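Local coordinates for protein LbaCas13a H328A (C2c2) (Lachnospiraceae bacterium NK4A179, PDB 5WLH) that binds a CRISPR guide RNA as a Cas13a-family effector and probably uses it to find and cleave target RNA, at residues R301-V306 with L432-W437; V307-G312 with I376-Q381; N646-F651 with Y717-Y722. One frame throughout, in Å; residues are numbered along the deposited sequence.

Contact 1 (R301-V306 with L432-W437); sequences RMRRLV and LSEKIW. With nucleotides of chain B.
One face of the Trp437 indole is covered by Arg303, while Val306 CG2 sits at the ring edge and Met302 CE approaches obliquely, 3.6 Å from Trp437 CZ3. This is a cation-pi contact joined to an end-on salt bridge, set between helices whose short segments run 145° apart. The guanidinium, perpendicular to the indole, turns its NH1 edge down onto it, with NH1 3.2 Å from Trp437 CG, and Arg303 CD makes a CH-pi contact 3.7 Å from the centroid of the six-membered ring. A bend at chi2 (65°) carries CD over the six-membered ring and NH1 over the five-membered one. In the guanidinium plane lies the Glu434 carboxylate carbon: NH1 reaches Glu434 OE2 at 2.8 Å, on its syn lone pair, and NH2 reaches OE1. NH2 also pairs with Asp330. Lys435 NZ donates to OP2 of G5 of chain B at 2.6 Å. Glu434 OE1 also accepts from Ser433 OG at 2.7 Å, the hydroxyl and Arg303 NH2 arriving from opposite faces of the carboxylate plane.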
loop_
_atom_site.group_PDB
_atom_site.type_symbol
_atom_site.label_atom_id
_atom_site.label_comp_id
_atom_site.label_asym_id
_atom_site.label_seq_id
_atom_site.Cartn_x
_atom_site.Cartn_y
_atom_site.Cartn_z
ATOM N N ARG A 301 -5.221 -32.890 15.914
ATOM C CA ARG A 301 -3.922 -33.511 15.696
ATOM C C ARG A 301 -2.844 -32.462 15.489
ATOM O O ARG A 301 -1.720 -32.607 15.980
ATOM C CB ARG A 301 -3.975 -34.454 14.500
ATOM C CG ARG A 301 -4.853 -35.704 14.779
ATOM C CD ARG A 301 -5.134 -36.472 13.514
ATOM N NE ARG A 301 -6.279 -37.357 13.732
ATOM C CZ ARG A 301 -6.199 -38.523 14.367
ATOM N NH1 ARG A 301 -5.030 -38.939 14.822
ATOM N NH2 ARG A 301 -7.279 -39.280 14.535
ATOM N N MET A 302 -3.168 -31.399 14.753
ATOM C CA MET A 302 -2.200 -30.317 14.593
ATOM C C MET A 302 -1.937 -29.621 15.924
ATOM O O MET A 302 -0.793 -29.264 16.230
ATOM C CB MET A 302 -2.713 -29.320 13.549
ATOM C CG MET A 302 -1.676 -28.319 13.125
ATOM S SD MET A 302 -2.327 -27.194 11.851
ATOM C CE MET A 302 -3.328 -26.117 12.854
ATOM N N ARG A 303 -2.979 -29.450 16.745
ATOM C CA ARG A 303 -2.790 -28.866 18.065
ATOM C C ARG A 303 -1.870 -29.727 18.923
ATOM O O ARG A 303 -1.023 -29.200 19.655
ATOM C CB ARG A 303 -4.143 -28.677 18.748
ATOM C CG ARG A 303 -4.073 -28.067 20.127
ATOM C CD ARG A 303 -3.548 -26.634 20.072
ATOM N NE ARG A 303 -3.125 -26.178 21.390
ATOM C CZ ARG A 303 -2.625 -24.976 21.645
ATOM N NH1 ARG A 303 -2.486 -24.087 20.659
ATOM N NH2 ARG A 303 -2.250 -24.670 22.886
ATOM N N ARG A 304 -2.026 -31.053 18.852
ATOM C CA ARG A 304 -1.151 -31.934 19.628
ATOM C C ARG A 304 0.304 -31.778 19.204
ATOM O O ARG A 304 1.216 -31.860 20.037
ATOM C CB ARG A 304 -1.598 -33.390 19.479
ATOM C CG ARG A 304 -2.854 -33.695 20.262
ATOM C CD ARG A 304 -3.024 -35.195 20.443
ATOM N NE ARG A 304 -4.365 -35.530 20.910
ATOM C CZ ARG A 304 -5.356 -35.884 20.106
ATOM N NH1 ARG A 304 -5.148 -35.945 18.794
ATOM N NH2 ARG A 304 -6.547 -36.184 20.610
ATOM N N LEU A 305 0.550 -31.558 17.913
ATOM C CA LEU A 305 1.923 -31.326 17.481
ATOM C C LEU A 305 2.492 -30.070 18.128
ATOM O O LEU A 305 3.660 -30.048 18.531
ATOM C CB LEU A 305 2.002 -31.216 15.965
ATOM C CG LEU A 305 1.802 -32.530 15.218
ATOM C CD1 LEU A 305 1.775 -32.279 13.716
ATOM C CD2 LEU A 305 2.911 -33.504 15.545
ATOM N N VAL A 306 1.689 -29.006 18.214
ATOM C CA VAL A 306 2.159 -27.783 18.865
ATOM C C VAL A 306 2.417 -28.045 20.342
ATOM O O VAL A 306 3.435 -27.619 20.904
ATOM C CB VAL A 306 1.140 -26.646 18.679
ATOM C CG1 VAL A 306 1.568 -25.403 19.477
ATOM C CG2 VAL A 306 0.964 -26.316 17.204
ATOM N N LEU A 432 4.894 -18.300 22.811
ATOM C CA LEU A 432 5.404 -18.910 21.592
ATOM C C LEU A 432 4.468 -19.987 21.068
ATOM O O LEU A 432 4.226 -20.073 19.856
ATOM C CB LEU A 432 6.783 -19.500 21.850
ATOM C CG LEU A 432 7.814 -18.455 22.248
ATOM C CD1 LEU A 432 9.085 -19.148 22.640
ATOM C CD2 LEU A 432 8.056 -17.485 21.089
ATOM N N SER A 433 3.967 -20.853 21.950
ATOM C CA SER A 433 3.104 -21.920 21.466
ATOM C C SER A 433 1.874 -21.345 20.783
ATOM O O SER A 433 1.447 -21.854 19.741
ATOM C CB SER A 433 2.713 -22.875 22.604
ATOM O OG SER A 433 1.923 -22.253 23.583
ATOM N N GLU A 434 1.310 -20.263 21.330
ATOM C CA GLU A 434 0.099 -19.718 20.733
ATOM C C GLU A 434 0.407 -18.875 19.500
ATOM O O GLU A 434 -0.383 -18.877 18.552
ATOM C CB GLU A 434 -0.683 -18.943 21.784
ATOM C CG GLU A 434 -1.101 -19.861 22.955
ATOM C CD GLU A 434 -1.400 -21.280 22.489
ATOM O OE1 GLU A 434 -0.740 -22.227 22.979
ATOM O OE2 GLU A 434 -2.288 -21.454 21.615
ATOM N N LYS A 435 1.557 -18.194 19.460
ATOM C CA LYS A 435 1.951 -17.563 18.203
ATOM C C LYS A 435 2.113 -18.606 17.107
ATOM O O LYS A 435 1.670 -18.397 15.974
ATOM C CB LYS A 435 3.256 -16.797 18.366
ATOM C CG LYS A 435 3.094 -15.427 18.971
ATOM C CD LYS A 435 2.261 -14.538 18.060
ATOM C CE LYS A 435 2.113 -13.164 18.690
ATOM N NZ LYS A 435 1.096 -12.334 17.997
ATOM N N ILE A 436 2.759 -19.734 17.425
ATOM C CA ILE A 436 2.981 -20.781 16.427
ATOM C C ILE A 436 1.659 -21.433 16.022
ATOM O O ILE A 436 1.441 -21.736 14.843
ATOM C CB ILE A 436 4.000 -21.820 16.947
ATOM C CG1 ILE A 436 5.420 -21.429 16.519
ATOM C CG2 ILE A 436 3.697 -23.215 16.428
ATOM C CD1 ILE A 436 5.835 -20.043 16.990
ATOM N N TRP A 437 0.775 -21.680 16.989
ATOM C CA TRP A 437 -0.553 -22.207 16.677
ATOM C C TRP A 437 -1.262 -21.325 15.657
ATOM O O TRP A 437 -1.761 -21.808 14.632
ATOM C CB TRP A 437 -1.372 -22.311 17.967
ATOM C CG TRP A 437 -2.848 -22.666 17.838
ATOM C CD1 TRP A 437 -3.897 -21.902 18.235
ATOM C CD2 TRP A 437 -3.416 -23.887 17.329
ATOM N NE1 TRP A 437 -5.085 -22.553 17.994
ATOM C CE2 TRP A 437 -4.817 -23.780 17.451
ATOM C CE3 TRP A 437 -2.881 -25.060 16.798
ATOM C CZ2 TRP A 437 -5.696 -24.799 17.038
ATOM C CZ3 TRP A 437 -3.760 -26.076 16.381
ATOM C CH2 TRP A 437 -5.144 -25.932 16.507
ATOM P P G B 5 0.864 -8.667 18.635
ATOM O OP1 G B 5 1.235 -8.443 17.210
ATOM O OP2 G B 5 1.066 -10.009 19.245
ATOM O "O5'" G B 5 1.648 -7.642 19.544
ATOM C "C5'" G B 5 1.673 -6.258 19.254
ATOM C "C4'" G B 5 2.421 -5.526 20.342
ATOM O "O4'" G B 5 1.663 -5.617 21.580
ATOM C "C3'" G B 5 3.785 -6.098 20.709
ATOM O "O3'" G B 5 4.818 -5.677 19.833
ATOM C "C2'" G B 5 3.977 -5.585 22.131
ATOM O "O2'" G B 5 4.346 -4.214 22.103
ATOM C "C1'" G B 5 2.554 -5.705 22.681
ATOM N N9 G B 5 2.339 -7.012 23.328
ATOM C C8 G B 5 1.892 -8.168 22.734
ATOM N N7 G B 5 1.795 -9.180 23.560
ATOM C C5 G B 5 2.207 -8.648 24.778
ATOM C C6 G B 5 2.320 -9.274 26.047
ATOM O O6 G B 5 2.069 -10.451 26.329
ATOM N N1 G B 5 2.786 -8.380 27.005
ATOM C C2 G B 5 3.098 -7.057 26.773
ATOM N N2 G B 5 3.524 -6.347 27.823
ATOM N N3 G B 5 3.006 -6.450 25.591
ATOM C C4 G B 5 2.558 -7.318 24.653
#

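Contact 2 (V307-G312 with I376-Q381). With nucleotides of chain B.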
loop_
_atom_site.group_PDB
_atom_site.type_symbol
_atom_site.label_atom_id
_atom_site.label_comp_id
_atom_site.label_asym_id
_atom_site.label_seq_id
_atom_site.Cartn_x
_atom_site.Cartn_y
_atom_site.Cartn_z
ATOM N N VAL A 307 1.488 -28.739 21.000
ATOM C CA VAL A 307 1.682 -29.029 22.417
ATOM C C VAL A 307 2.944 -29.864 22.613
ATOM O O VAL A 307 3.764 -29.585 23.503
ATOM C CB VAL A 307 0.438 -29.724 22.996
ATOM C CG1 VAL A 307 0.750 -30.283 24.405
ATOM C CG2 VAL A 307 -0.753 -28.749 23.031
ATOM N N LEU A 308 3.128 -30.893 21.778
ATOM C CA LEU A 308 4.330 -31.718 21.854
ATOM C C LEU A 308 5.592 -30.881 21.698
ATOM O O LEU A 308 6.564 -31.050 22.445
ATOM C CB LEU A 308 4.296 -32.807 20.785
ATOM C CG LEU A 308 5.643 -33.476 20.527
ATOM C CD1 LEU A 308 6.031 -34.348 21.720
ATOM C CD2 LEU A 308 5.630 -34.290 19.232
ATOM N N TYR A 309 5.596 -29.982 20.716
ATOM C CA TYR A 309 6.804 -29.230 20.408
ATOM C C TYR A 309 7.266 -28.411 21.599
ATOM O O TYR A 309 8.462 -28.394 21.931
ATOM C CB TYR A 309 6.549 -28.325 19.202
ATOM C CG TYR A 309 7.798 -27.747 18.584
ATOM C CD1 TYR A 309 8.386 -26.591 19.094
ATOM C CD2 TYR A 309 8.379 -28.346 17.478
ATOM C CE1 TYR A 309 9.515 -26.050 18.502
ATOM C CE2 TYR A 309 9.518 -27.818 16.886
ATOM C CZ TYR A 309 10.084 -26.679 17.416
ATOM O OH TYR A 309 11.199 -26.164 16.811
ATOM N N PHE A 310 6.340 -27.734 22.266
ATOM C CA PHE A 310 6.704 -26.777 23.293
ATOM C C PHE A 310 6.622 -27.338 24.704
ATOM O O PHE A 310 7.260 -26.787 25.605
ATOM C CB PHE A 310 5.802 -25.541 23.214
ATOM C CG PHE A 310 6.070 -24.699 22.012
ATOM C CD1 PHE A 310 7.173 -23.852 21.981
ATOM C CD2 PHE A 310 5.254 -24.781 20.893
ATOM C CE1 PHE A 310 7.445 -23.077 20.855
ATOM C CE2 PHE A 310 5.528 -24.011 19.765
ATOM C CZ PHE A 310 6.621 -23.152 19.755
ATOM N N TYR A 311 5.847 -28.393 24.921
ATOM C CA TYR A 311 5.621 -28.884 26.274
ATOM C C TYR A 311 6.049 -30.325 26.460
ATOM O O TYR A 311 6.003 -30.822 27.590
ATOM C CB TYR A 311 4.148 -28.711 26.673
ATOM C CG TYR A 311 3.719 -27.265 26.572
ATOM C CD1 TYR A 311 3.990 -26.364 27.594
ATOM C CD2 TYR A 311 3.081 -26.790 25.426
ATOM C CE1 TYR A 311 3.617 -25.017 27.479
ATOM C CE2 TYR A 311 2.696 -25.469 25.312
ATOM C CZ TYR A 311 2.973 -24.583 26.334
ATOM O OH TYR A 311 2.586 -23.267 26.194
ATOM N N GLY A 312 6.491 -30.994 25.410
ATOM C CA GLY A 312 7.054 -32.317 25.544
ATOM C C GLY A 312 5.992 -33.401 25.550
ATOM O O GLY A 312 4.808 -33.163 25.785
ATOM N N ILE A 376 16.142 -25.632 18.675
ATOM C CA ILE A 376 16.736 -26.858 18.148
ATOM C C ILE A 376 16.410 -28.037 19.052
ATOM O O ILE A 376 16.034 -29.119 18.583
ATOM C CB ILE A 376 18.256 -26.685 17.979
ATOM C CG1 ILE A 376 18.559 -25.753 16.800
ATOM C CG2 ILE A 376 18.944 -28.054 17.834
ATOM C CD1 ILE A 376 19.977 -25.131 16.853
ATOM N N GLY A 377 16.543 -27.846 20.364
ATOM C CA GLY A 377 16.200 -28.916 21.286
ATOM C C GLY A 377 14.739 -29.317 21.198
ATOM O O GLY A 377 14.408 -30.506 21.148
ATOM N N CYS A 378 13.839 -28.325 21.189
ATOM C CA CYS A 378 12.419 -28.610 20.990
ATOM C C CYS A 378 12.183 -29.387 19.708
ATOM O O CYS A 378 11.383 -30.325 19.682
ATOM C CB CYS A 378 11.621 -27.319 20.927
ATOM S SG CYS A 378 11.472 -26.484 22.474
ATOM N N TYR A 379 12.832 -28.970 18.623
ATOM C CA TYR A 379 12.648 -29.635 17.343
ATOM C C TYR A 379 13.088 -31.095 17.419
ATOM O O TYR A 379 12.346 -32.004 17.029
ATOM C CB TYR A 379 13.423 -28.885 16.263
ATOM C CG TYR A 379 13.514 -29.627 14.953
ATOM C CD1 TYR A 379 14.560 -30.513 14.699
ATOM C CD2 TYR A 379 12.545 -29.456 13.967
ATOM C CE1 TYR A 379 14.634 -31.204 13.502
ATOM C CE2 TYR A 379 12.615 -30.145 12.762
ATOM C CZ TYR A 379 13.666 -31.012 12.536
ATOM O OH TYR A 379 13.759 -31.695 11.352
ATOM N N ARG A 380 14.303 -31.344 17.910
ATOM C CA ARG A 380 14.796 -32.717 17.936
ATOM C C ARG A 380 13.932 -33.598 18.831
ATOM O O ARG A 380 13.656 -34.754 18.497
ATOM C CB ARG A 380 16.259 -32.727 18.373
ATOM C CG ARG A 380 17.080 -31.778 17.540
ATOM C CD ARG A 380 18.496 -32.223 17.301
ATOM N NE ARG A 380 19.104 -31.413 16.250
ATOM C CZ ARG A 380 20.298 -30.847 16.334
ATOM N NH1 ARG A 380 21.034 -31.006 17.428
ATOM N NH2 ARG A 380 20.763 -30.132 15.323
ATOM N N GLN A 381 13.458 -33.049 19.952
ATOM C CA GLN A 381 12.570 -33.795 20.838
ATOM C C GLN A 381 11.239 -34.120 20.158
ATOM O O GLN A 381 10.696 -35.220 20.329
ATOM C CB GLN A 381 12.348 -32.988 22.114
ATOM C CG GLN A 381 11.045 -33.251 22.823
ATOM C CD GLN A 381 9.912 -32.298 22.427
ATOM O OE1 GLN A 381 10.132 -31.156 21.993
ATOM N NE2 GLN A 381 8.686 -32.778 22.569
ATOM P P A B 16 21.005 -32.541 8.041
ATOM O OP1 A B 16 22.226 -33.194 7.512
ATOM O OP2 A B 16 19.662 -32.975 7.564
ATOM O "O5'" A B 16 21.005 -32.710 9.617
ATOM C "C5'" A B 16 22.177 -32.470 10.395
ATOM C "C4'" A B 16 21.871 -32.555 11.873
ATOM O "O4'" A B 16 20.853 -31.575 12.186
ATOM C "C3'" A B 16 21.314 -33.893 12.347
ATOM O "O3'" A B 16 21.608 -34.054 13.730
ATOM C "C2'" A B 16 19.815 -33.698 12.207
ATOM O "O2'" A B 16 19.057 -34.510 13.077
ATOM C "C1'" A B 16 19.653 -32.225 12.572
ATOM N N9 A B 16 18.577 -31.549 11.847
ATOM C C8 A B 16 18.079 -31.784 10.588
ATOM N N7 A B 16 17.142 -30.930 10.243
ATOM C C5 A B 16 17.041 -30.087 11.341
ATOM C C6 A B 16 16.235 -28.975 11.612
ATOM N N6 A B 16 15.325 -28.495 10.750
ATOM N N1 A B 16 16.410 -28.370 12.807
ATOM C C2 A B 16 17.317 -28.843 13.678
ATOM N N3 A B 16 18.143 -29.880 13.534
ATOM C C4 A B 16 17.937 -30.455 12.333
ATOM P P A B 18 24.118 -29.107 16.566
ATOM O OP1 A B 18 24.773 -27.900 17.124
ATOM O OP2 A B 18 23.315 -29.998 17.447
ATOM O "O5'" A B 18 23.148 -28.651 15.376
ATOM C "C5'" A B 18 23.646 -27.918 14.264
ATOM C "C4'" A B 18 23.036 -28.393 12.966
ATOM O "O4'" A B 18 21.611 -28.597 13.154
ATOM C "C3'" A B 18 23.124 -27.418 11.800
ATOM O "O3'" A B 18 24.367 -27.454 11.125
ATOM C "C2'" A B 18 21.945 -27.835 10.931
ATOM O "O2'" A B 18 22.261 -29.002 10.188
ATOM C "C1'" A B 18 20.909 -28.204 11.991
ATOM N N9 A B 18 20.031 -27.074 12.348
ATOM C C8 A B 18 20.040 -26.323 13.499
ATOM N N7 A B 18 19.121 -25.392 13.536
ATOM C C5 A B 18 18.455 -25.534 12.327
ATOM C C6 A B 18 17.379 -24.850 11.738
ATOM N N6 A B 18 16.726 -23.835 12.297
ATOM N N1 A B 18 16.970 -25.254 10.514
ATOM C C2 A B 18 17.606 -26.277 9.932
ATOM N N3 A B 18 18.628 -26.996 10.378
ATOM C C4 A B 18 19.013 -26.562 11.587
#
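The inner side of an RNA-binding helix is at work where Tyr309, on helix 292-311, packs against Cys378 and Tyr379 of helix 357-388. Tyr309 lays its ring along the partner backbone, the carbonyl carbon of Cys378 lying over one face near the rim. Cys378 CB touches Tyr309 CE1 at 3.5 Å, and the sulfur stands obliquely to the same ring, a sulfur-aromatic contact. At the far end of the ring, Tyr309 OH meets Tyr379 CB at 3.6 Å and is hydrogen-bonded to Asn375, one turn before Tyr379 on helix 357-388. The two segments cross at 133° with axes 8.4 Å apart, a close helix-helix crossing; helix 357-388 turns Cys378 to the protein and Arg380 to the RNA. Helix 292-311 stops here: Gly312 has a phi of 85°, at which a CB would be jammed against the preceding carbonyl. Tyr379, with CG trans to its own amide nitrogen (chi1 169°), swings out beneath the base of A16 of chain B, whose C6 lies 3.3 Å from Tyr379 CE1. Were an alanine here, the ring would be gone and the adenine would probably lose its flat support and be freer to tilt. Beside it, Arg380 grips the same nucleotide: NE and NH2 both point to N3 of A16 of chain B, the former at 3.3 Å. NH2 also donates to O5' of A18 of chain B at 2.8 Å in a nearly straight bond, while Ile376 CG2 lies 3.4 Å above the centre of the guanidinium plane.

Contact 3 (N646-F651 with Y717-Y722); sequences NNLPMF and YNALYY. With nucleotides of chain B.
Asn646 lies flat on Tyr722, and its side chain can be followed atom by atom across the ring. CB begins just beyond the rim, 3.9 Å from Tyr722 CD2. CG comes next, 3.5 Å above Tyr722 CG. There the chain forks: OD1 turns back toward Tyr722 CB and also faces C5 of U37 of chain B, while ND2 sits over the centre of the phenol ring, 3.4 Å above its plane. With chi2 at -79° the amide plane comes within 2° of the ring plane, an amide-aromatic stack. ND2 is not left to the ring alone, since it donates to Lys642 O, a bond that would help keep the amide from flipping. The backbone follows suit, Asn646 O resting 3.1 Å from Ala719 CB, a close approach that the small alanine permits. Leu648 fills the next place, bringing both methyls to the Ala719 carbonyl; its CD2 lies 3.5 Å from Ala719 O and also meets the edge of the Tyr722 ring. Phe651 touches Ala719 CB more loosely, obliquely to its ring. Outward from this core, Asn718 ND2 donates to OP2 of A38 of chain B at 3.2 Å, its amide oxygen being hydrogen-bonded to Arg684, which probably sets which end faces the phosphate. Asn647, with a positive phi of 73°, ends helix 635-645, and the chain turns away across helix 709-732: a Schellman motif, here seated on a neighbouring helix beside the bound pre-crRNA.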
loop_
_atom_site.group_PDB
_atom_site.type_symbol
_atom_site.label_atom_id
_atom_site.label_comp_id
_atom_site.label_asym_id
_atom_site.label_seq_id
_atom_site.Cartn_x
_atom_site.Cartn_y
_atom_site.Cartn_z
ATOM N N ASN A 646 -5.845 32.962 -11.980
ATOM C CA ASN A 646 -4.462 32.885 -11.542
ATOM C C ASN A 646 -3.673 34.135 -11.918
ATOM O O ASN A 646 -2.456 34.168 -11.712
ATOM C CB ASN A 646 -3.774 31.636 -12.119
ATOM C CG ASN A 646 -4.012 30.391 -11.268
ATOM O OD1 ASN A 646 -3.365 30.192 -10.238
ATOM N ND2 ASN A 646 -4.963 29.569 -11.685
ATOM N N ASN A 647 -4.351 35.145 -12.478
ATOM C CA ASN A 647 -3.814 36.475 -12.758
ATOM C C ASN A 647 -2.853 36.509 -13.934
ATOM O O ASN A 647 -2.061 37.451 -14.056
ATOM C CB ASN A 647 -3.138 37.071 -11.516
ATOM C CG ASN A 647 -4.102 37.243 -10.379
ATOM O OD1 ASN A 647 -5.151 37.855 -10.542
ATOM N ND2 ASN A 647 -3.774 36.671 -9.225
ATOM N N LEU A 648 -2.902 35.520 -14.822
ATOM C CA LEU A 648 -2.022 35.556 -15.985
ATOM C C LEU A 648 -2.285 36.764 -16.880
ATOM O O LEU A 648 -1.308 37.326 -17.405
ATOM C CB LEU A 648 -2.141 34.252 -16.785
ATOM C CG LEU A 648 -1.243 33.089 -16.350
ATOM C CD1 LEU A 648 0.220 33.507 -16.305
ATOM C CD2 LEU A 648 -1.691 32.501 -15.020
ATOM N N PRO A 649 -3.526 37.203 -17.112
ATOM C CA PRO A 649 -3.718 38.417 -17.921
ATOM C C PRO A 649 -3.334 39.696 -17.203
ATOM O O PRO A 649 -3.454 40.776 -17.796
ATOM C CB PRO A 649 -5.215 38.396 -18.251
ATOM C CG PRO A 649 -5.828 37.489 -17.276
ATOM C CD PRO A 649 -4.800 36.497 -16.882
ATOM N N MET A 650 -2.887 39.614 -15.950
ATOM C CA MET A 650 -2.296 40.764 -15.283
ATOM C C MET A 650 -0.866 41.007 -15.738
ATOM O O MET A 650 -0.340 42.111 -15.541
ATOM C CB MET A 650 -2.334 40.556 -13.767
ATOM C CG MET A 650 -1.832 41.712 -12.923
ATOM S SD MET A 650 -2.140 41.409 -11.168
ATOM C CE MET A 650 -3.909 41.146 -11.199
ATOM N N PHE A 651 -0.231 40.008 -16.355
ATOM C CA PHE A 651 1.184 40.101 -16.692
ATOM C C PHE A 651 1.503 39.777 -18.142
ATOM O O PHE A 651 2.631 40.039 -18.574
ATOM C CB PHE A 651 2.004 39.187 -15.766
ATOM C CG PHE A 651 1.806 39.498 -14.307
ATOM C CD1 PHE A 651 2.523 40.522 -13.705
ATOM C CD2 PHE A 651 0.873 38.810 -13.549
ATOM C CE1 PHE A 651 2.332 40.837 -12.365
ATOM C CE2 PHE A 651 0.680 39.116 -12.209
ATOM C CZ PHE A 651 1.413 40.134 -11.617
ATOM N N TYR A 717 4.560 35.579 -9.437
ATOM C CA TYR A 717 5.211 34.280 -9.282
ATOM C C TYR A 717 4.185 33.158 -9.147
ATOM O O TYR A 717 4.412 32.048 -9.642
ATOM C CB TYR A 717 6.159 34.300 -8.090
ATOM C CG TYR A 717 7.389 35.120 -8.386
ATOM C CD1 TYR A 717 8.208 34.805 -9.460
ATOM C CD2 TYR A 717 7.708 36.228 -7.623
ATOM C CE1 TYR A 717 9.327 35.559 -9.751
ATOM C CE2 TYR A 717 8.834 36.984 -7.904
ATOM C CZ TYR A 717 9.631 36.649 -8.968
ATOM O OH TYR A 717 10.750 37.405 -9.253
ATOM N N ASN A 718 3.054 33.437 -8.499
ATOM C CA ASN A 718 1.966 32.469 -8.429
ATOM C C ASN A 718 1.370 32.219 -9.808
ATOM O O ASN A 718 1.046 31.079 -10.154
ATOM C CB ASN A 718 0.890 32.969 -7.473
ATOM C CG ASN A 718 1.282 32.800 -6.012
ATOM O OD1 ASN A 718 2.142 31.986 -5.688
ATOM N ND2 ASN A 718 0.655 33.573 -5.133
ATOM N N ALA A 719 1.223 33.277 -10.607
ATOM C CA ALA A 719 0.709 33.120 -11.963
ATOM C C ALA A 719 1.669 32.311 -12.818
ATOM O O ALA A 719 1.260 31.393 -13.541
ATOM C CB ALA A 719 0.459 34.496 -12.588
ATOM N N LEU A 720 2.956 32.646 -12.757
ATOM C CA LEU A 720 3.946 31.926 -13.545
ATOM C C LEU A 720 4.008 30.463 -13.131
ATOM O O LEU A 720 4.144 29.573 -13.980
ATOM C CB LEU A 720 5.313 32.584 -13.378
ATOM C CG LEU A 720 6.376 32.232 -14.416
ATOM C CD1 LEU A 720 5.994 32.770 -15.779
ATOM C CD2 LEU A 720 7.730 32.769 -13.985
ATOM N N TYR A 721 3.902 30.200 -11.827
ATOM C CA TYR A 721 3.928 28.825 -11.334
ATOM C C TYR A 721 2.788 28.005 -11.923
ATOM O O TYR A 721 2.985 26.856 -12.344
ATOM C CB TYR A 721 3.837 28.827 -9.809
ATOM C CG TYR A 721 4.355 27.548 -9.196
ATOM C CD1 TYR A 721 5.684 27.207 -9.305
ATOM C CD2 TYR A 721 3.497 26.671 -8.529
ATOM C CE1 TYR A 721 6.174 26.049 -8.734
ATOM C CE2 TYR A 721 3.976 25.515 -7.959
ATOM C CZ TYR A 721 5.310 25.201 -8.068
ATOM O OH TYR A 721 5.803 24.045 -7.510
ATOM N N TYR A 722 1.584 28.572 -11.927
ATOM C CA TYR A 722 0.434 27.872 -12.492
ATOM C C TYR A 722 0.603 27.688 -13.991
ATOM O O TYR A 722 0.399 26.591 -14.516
ATOM C CB TYR A 722 -0.870 28.619 -12.196
ATOM C CG TYR A 722 -2.044 27.911 -12.841
ATOM C CD1 TYR A 722 -2.546 26.732 -12.301
ATOM C CD2 TYR A 722 -2.606 28.378 -14.021
ATOM C CE1 TYR A 722 -3.597 26.059 -12.896
ATOM C CE2 TYR A 722 -3.656 27.710 -14.632
ATOM C CZ TYR A 722 -4.149 26.546 -14.060
ATOM O OH TYR A 722 -5.190 25.878 -14.657
ATOM P P U B 37 -3.058 26.572 -4.015
ATOM O OP1 U B 37 -2.353 25.284 -3.745
ATOM O OP2 U B 37 -3.439 27.508 -2.917
ATOM O "O5'" U B 37 -2.098 27.362 -5.009
ATOM C "C5'" U B 37 -2.546 28.499 -5.714
ATOM C "C4'" U B 37 -1.880 29.803 -5.321
ATOM O "O4'" U B 37 -2.351 30.746 -6.304
ATOM C "C3'" U B 37 -2.338 30.385 -3.990
ATOM O "O3'" U B 37 -1.498 31.509 -3.655
ATOM C "C2'" U B 37 -3.715 30.899 -4.379
ATOM O "O2'" U B 37 -4.294 31.828 -3.487
ATOM C "C1'" U B 37 -3.426 31.499 -5.762
ATOM N N1 U B 37 -4.544 31.352 -6.700
ATOM C C2 U B 37 -5.009 32.482 -7.340
ATOM O O2 U B 37 -4.523 33.585 -7.147
ATOM N N3 U B 37 -6.049 32.250 -8.208
ATOM C C4 U B 37 -6.648 31.030 -8.478
ATOM O O4 U B 37 -7.580 30.966 -9.277
ATOM C C5 U B 37 -6.100 29.912 -7.784
ATOM C C6 U B 37 -5.092 30.112 -6.941
ATOM P P A B 38 -1.047 31.845 -2.134
ATOM O OP1 A B 38 -2.221 31.744 -1.224
ATOM O OP2 A B 38 -0.286 33.129 -2.146
ATOM O "O5'" A B 38 0.037 30.733 -1.810
ATOM C "C5'" A B 38 1.150 30.534 -2.674
ATOM C "C4'" A B 38 2.424 30.314 -1.898
ATOM O "O4'" A B 38 2.994 31.596 -1.521
ATOM C "C3'" A B 38 2.269 29.522 -0.599
ATOM O "O3'" A B 38 3.443 28.753 -0.386
ATOM C "C2'" A B 38 2.222 30.611 0.460
ATOM O "O2'" A B 38 2.625 30.184 1.744
ATOM C "C1'" A B 38 3.198 31.626 -0.122
ATOM N N9 A B 38 3.010 32.993 0.360
ATOM C C8 A B 38 1.896 33.790 0.292
ATOM N N7 A B 38 2.068 34.972 0.831
ATOM C C5 A B 38 3.384 34.948 1.276
ATOM C C6 A B 38 4.183 35.898 1.937
ATOM N N6 A B 38 3.745 37.109 2.274
ATOM N N1 A B 38 5.450 35.554 2.246
ATOM C C2 A B 38 5.888 34.334 1.907
ATOM N N3 A B 38 5.232 33.356 1.288
ATOM C C4 A B 38 3.975 33.735 0.996
#

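Contacts 1 and 2 form one cluster, their centres 11 Å apart, because both are built on helix 292-311, the earlier turns meeting helix 429-458 and the last turns helix 357-388. Contact 2 is nested within the loop that contact 1 closes, and the two touch directly: Tyr311 and Ser433 probably share a hydrogen bond, and Phe310 packs against Leu432, Ser433 and Ile436. Contact 3 follows later in the chain, on helix 709-732, with its centre 68 Å from contact 1 and 74 Å from contact 2, across the chain's centre. Each site has chain B nucleotides beside it, so helical packing on two distant sides of the protein backs the surfaces that hold one pre-crRNA.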